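Local coordinates for protein ADP/ATP-dependent NAD(P)H-hydrate dehydratase (Bacillus subtilis, PDB 3RPZ) that probably catalyses the ATP- or ADP-dependent dehydration of hydrated NADH and NADPH back to the normal cofactors, at residues A[211-217]-A[259-264]. Residues are numbered along the deposited sequence; the frame is centred on the assembly and turned at random.
Sequences ALAKGGT and AHTLLA. With AMP (adenosine monophosphate), chain C.
The ammonium group of Lys214 sits above the carbonyl planes of both His260 and Leu262 instead of lying on a lone pair of either. The adenine of AMP has Leu212 under one face, with Leu212 CB 3.4 Å from AMP N9 and CD1 near N3, while Ala213 CB comes up to N7. Lys214 NZ donates to His260 O at 2.8 Å and, equally short, to Leu262 O, tilted 39° and 36° out of the two planes. With CG anti to the backbone N and a bend further out (chi3 -66°), the chain lays CD and CE against Leu262 O before ending between the two oxygens. Met54 O of the second subunit takes another bond from NZ, tying this buried loop pair to that subunit. A methionine in place of Lys214 would probably leave the carbonyls of His260, Leu262 and Met54 of the second subunit without their common donor.

Behind Leu212, Ala211 CB packs on Leu262 CD2 at 3.8 Å, and Ala211 CA makes a CA-H...O contact with Ala259 O. One water bridges the carbonyls of Ala211 and Leu262, and another links Gly215 O to Ala264 N.

Thr217 OG1 donates to Leu212 O in the carbonyl plane at 2.7 Å and also lies 3.2 Å from AMP O4', while its CG2 packs on Ala264 CB. Ala264 CB in turn approaches Gly216 C to 3.5 Å, close over the backbone of this positive-phi glycine. Lys214 to Thr217 form a type II beta turn whose Gly216, also touching NPW, is the N-cap of helix 217-231; this glycine-rich turn, with Gly218 N binding AMP, is consistent with the nucleotide and anion site of the ribokinase-like fold.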
ATOM      1  N   ALA A 211       4.805 -21.404  10.135  1.00 14.72           N
ATOM      2  CA  ALA A 211       4.678 -20.082   9.490  1.00 14.50           C
ATOM      3  C   ALA A 211       3.922 -19.130  10.367  1.00 14.47           C
ATOM      4  O   ALA A 211       4.113 -17.903  10.290  1.00 14.04           O
ATOM      5  CB  ALA A 211       4.072 -20.176   8.105  1.00 15.01           C
ATOM      6  N   LEU A 212       3.046 -19.654  11.210  1.00 13.58           N
ATOM      7  CA  LEU A 212       2.244 -18.841  12.136  1.00 13.79           C
ATOM      8  C   LEU A 212       3.003 -18.366  13.362  1.00 13.26           C
ATOM      9  O   LEU A 212       2.497 -17.531  14.114  1.00 13.37           O
ATOM     10  CB  LEU A 212       0.967 -19.592  12.566  1.00 13.45           C
ATOM     11  CG  LEU A 212      -0.002 -19.890  11.447  1.00 13.04           C
ATOM     12  CD1 LEU A 212      -1.082 -20.840  11.946  1.00 14.10           C
ATOM     13  CD2 LEU A 212      -0.614 -18.607  10.889  1.00 13.91           C
ATOM     14  N   ALA A 213       4.200 -18.891  13.580  1.00 13.72           N
ATOM     15  CA  ALA A 213       5.010 -18.580  14.778  1.00 13.62           C
ATOM     16  C   ALA A 213       5.783 -17.263  14.623  1.00 14.33           C
ATOM     17  O   ALA A 213       7.006 -17.228  14.540  1.00 14.29           O
ATOM     18  CB  ALA A 213       5.951 -19.747  15.089  1.00 14.71           C
ATOM     19  N   LYS A 214       4.991 -16.192  14.493  1.00 12.96           N
ATOM     20  CA  LYS A 214       5.556 -14.847  14.210  1.00 13.07           C
ATOM     21  C   LYS A 214       4.547 -13.822  14.658  1.00 13.05           C
ATOM     22  O   LYS A 214       3.342 -14.012  14.548  1.00 13.56           O
ATOM     23  CB  LYS A 214       5.922 -14.685  12.750  1.00 12.96           C
ATOM     24  CG  LYS A 214       6.816 -13.471  12.460  1.00 13.35           C
ATOM     25  CD  LYS A 214       7.151 -13.292  11.016  1.00 12.91           C
ATOM     26  CE  LYS A 214       8.017 -14.408  10.438  1.00 12.94           C
ATOM     27  NZ  LYS A 214       8.128 -14.310   8.960  1.00 12.44           N
ATOM     28  N   GLY A 215       5.046 -12.680  15.104  1.00 13.21           N
ATOM     29  CA  GLY A 215       4.200 -11.605  15.589  1.00 13.22           C
ATOM     30  C   GLY A 215       3.076 -11.238  14.633  1.00 12.78           C
ATOM     31  O   GLY A 215       3.289 -11.015  13.444  1.00 13.34           O
ATOM     32  N   GLY A 216       1.895 -11.070  15.251  1.00 12.86           N
ATOM     33  CA  GLY A 216       0.737 -10.604  14.546  1.00 12.27           C
ATOM     34  C   GLY A 216      -0.274 -11.648  14.204  1.00 12.98           C
ATOM     35  O   GLY A 216      -1.438 -11.352  13.923  1.00 13.37           O
ATOM     36  N   THR A 217       0.154 -12.910  14.102  1.00 13.18           N
ATOM     37  CA  THR A 217      -0.790 -13.904  13.621  1.00 12.27           C
ATOM     38  C   THR A 217      -1.979 -14.102  14.549  1.00 12.36           C
ATOM     39  O   THR A 217      -3.104 -14.370  14.065  1.00 12.77           O
ATOM     40  CB  THR A 217      -0.112 -15.227  13.296  1.00 12.33           C
ATOM     41  OG1 THR A 217       0.460 -15.724  14.490  1.00 13.31           O
ATOM     42  CG2 THR A 217       0.959 -15.065  12.210  1.00 13.69           C
ATOM     43  N   ALA A 259       8.145 -21.299   5.136  1.00 14.88           N
ATOM     44  CA  ALA A 259       7.490 -21.060   6.385  1.00 14.76           C
ATOM     45  C   ALA A 259       8.165 -19.998   7.251  1.00 15.65           C
ATOM     46  O   ALA A 259       7.530 -19.472   8.142  1.00 17.03           O
ATOM     47  CB  ALA A 259       7.371 -22.388   7.214  1.00 16.72           C
ATOM     48  N   HIS A 260       9.401 -19.665   6.977  1.00 14.87           N
ATOM     49  CA  HIS A 260      10.063 -18.607   7.735  1.00 14.74           C
ATOM     50  C   HIS A 260       9.618 -17.240   7.347  1.00 14.34           C
ATOM     51  O   HIS A 260       9.956 -16.263   8.059  1.00 14.01           O
ATOM     52  CB  HIS A 260      11.554 -18.706   7.515  1.00 14.04           C
ATOM     53  CG  HIS A 260      12.159 -19.922   8.121  1.00 14.75           C
ATOM     54  ND1 HIS A 260      12.267 -20.108   9.482  1.00 15.68           N
ATOM     55  CD2 HIS A 260      12.699 -21.016   7.546  1.00 15.76           C
ATOM     56  CE1 HIS A 260      12.834 -21.275   9.717  1.00 15.68           C
ATOM     57  NE2 HIS A 260      13.143 -21.836   8.554  1.00 16.73           N
ATOM     58  N   THR A 261       8.881 -17.097   6.245  1.00 14.15           N
ATOM     59  CA  THR A 261       8.773 -15.805   5.538  1.00 13.40           C
ATOM     60  C   THR A 261       7.360 -15.212   5.545  1.00 13.32           C
ATOM     61  O   THR A 261       7.202 -14.107   5.031  1.00 14.28           O
ATOM     62  CB  THR A 261       9.259 -15.894   4.108  1.00 13.79           C
ATOM     63  OG1 THR A 261       8.348 -16.708   3.319  1.00 14.29           O
ATOM     64  CG2 THR A 261      10.662 -16.497   3.994  1.00 15.16           C
ATOM     65  N   LEU A 262       6.352 -15.872   6.128  1.00 13.33           N
ATOM     66  CA  LEU A 262       4.974 -15.350   6.149  1.00 13.51           C
ATOM     67  C   LEU A 262       4.879 -14.099   6.998  1.00 13.51           C
ATOM     68  O   LEU A 262       5.440 -14.040   8.066  1.00 13.04           O
ATOM     69  CB  LEU A 262       4.034 -16.405   6.685  1.00 14.11           C
ATOM     70  CG  LEU A 262       2.550 -16.031   6.778  1.00 13.81           C
ATOM     71  CD1 LEU A 262       1.894 -15.804   5.429  1.00 14.74           C
ATOM     72  CD2 LEU A 262       1.790 -17.127   7.559  1.00 15.00           C
ATOM     73  N   LEU A 263       4.111 -13.122   6.537  1.00 13.11           N
ATOM     74  CA  LEU A 263       3.708 -11.986   7.385  1.00 12.80           C
ATOM     75  C   LEU A 263       2.221 -12.135   7.661  1.00 12.23           C
ATOM     76  O   LEU A 263       1.443 -12.457   6.763  1.00 13.09           O
ATOM     77  CB  LEU A 263       3.998 -10.678   6.667  1.00 13.13           C
ATOM     78  CG  LEU A 263       5.463 -10.451   6.314  1.00 13.49           C
ATOM     79  CD1 LEU A 263       5.672  -9.191   5.476  1.00 17.00           C
ATOM     80  CD2 LEU A 263       6.286 -10.332   7.614  1.00 17.53           C
ATOM     81  N   ALA A 264       1.795 -11.853   8.885  1.00 12.15           N
ATOM     82  CA  ALA A 264       0.437 -12.099   9.324  1.00 12.49           C
ATOM     83  C   ALA A 264      -0.605 -11.519   8.411  1.00 12.38           C
ATOM     84  O   ALA A 264      -1.631 -12.171   8.175  1.00 13.34           O
ATOM     85  CB  ALA A 264       0.220 -11.574  10.744  1.00 13.31           C
TER
HETATM   86  P   AMP C 278      -0.310 -15.119  19.151  1.00 14.61           P
HETATM   87  O1P AMP C 278       0.108 -14.128  18.007  1.00 17.93           O
HETATM   88  O2P AMP C 278       0.921 -15.469  19.891  1.00 18.62           O
HETATM   89  O3P AMP C 278      -1.433 -14.456  19.923  1.00 13.16           O
HETATM   90  O5' AMP C 278      -1.035 -16.210  18.369  1.00 14.46           O
HETATM   91  C5' AMP C 278      -0.261 -17.126  17.502  1.00 14.29           C
HETATM   92  C4' AMP C 278      -1.183 -17.800  16.548  1.00 13.48           C
HETATM   93  O4' AMP C 278      -0.408 -18.604  15.599  1.00 14.37           O
HETATM   94  C3' AMP C 278      -2.193 -18.740  17.168  1.00 13.02           C
HETATM   95  O3' AMP C 278      -3.310 -18.863  16.309  1.00 14.92           O
HETATM   96  C2' AMP C 278      -1.337 -20.016  17.180  1.00 13.79           C
HETATM   97  O2' AMP C 278      -2.103 -21.215  17.411  1.00 14.89           O
HETATM   98  C1' AMP C 278      -0.731 -19.982  15.796  1.00 15.11           C
HETATM   99  N9  AMP C 278       0.560 -20.677  15.733  1.00 13.26           N
HETATM  100  C8  AMP C 278       1.747 -20.205  16.134  1.00 14.68           C
HETATM  101  N7  AMP C 278       2.747 -21.128  15.949  1.00 16.16           N
HETATM  102  C5  AMP C 278       2.120 -22.182  15.391  1.00 15.52           C
HETATM  103  C6  AMP C 278       2.575 -23.528  14.965  1.00 15.66           C
HETATM  104  N6  AMP C 278       3.875 -23.852  15.103  1.00 17.01           N
HETATM  105  N1  AMP C 278       1.630 -24.328  14.476  1.00 16.23           N
HETATM  106  C2  AMP C 278       0.339 -23.992  14.346  1.00 16.52           C
HETATM  107  N3  AMP C 278      -0.166 -22.781  14.739  1.00 15.25           N
HETATM  108  C4  AMP C 278       0.716 -21.975  15.252  1.00 13.80           C
HETATM  109  O   HOH W   1       3.640 -14.987  10.125  1.00 13.90           O
HETATM  110  O   HOH W   2       6.677 -17.058   9.049  1.00 16.64           O
HETATM  111  O   HOH W   3       3.703 -12.241  10.974  1.00 13.82           O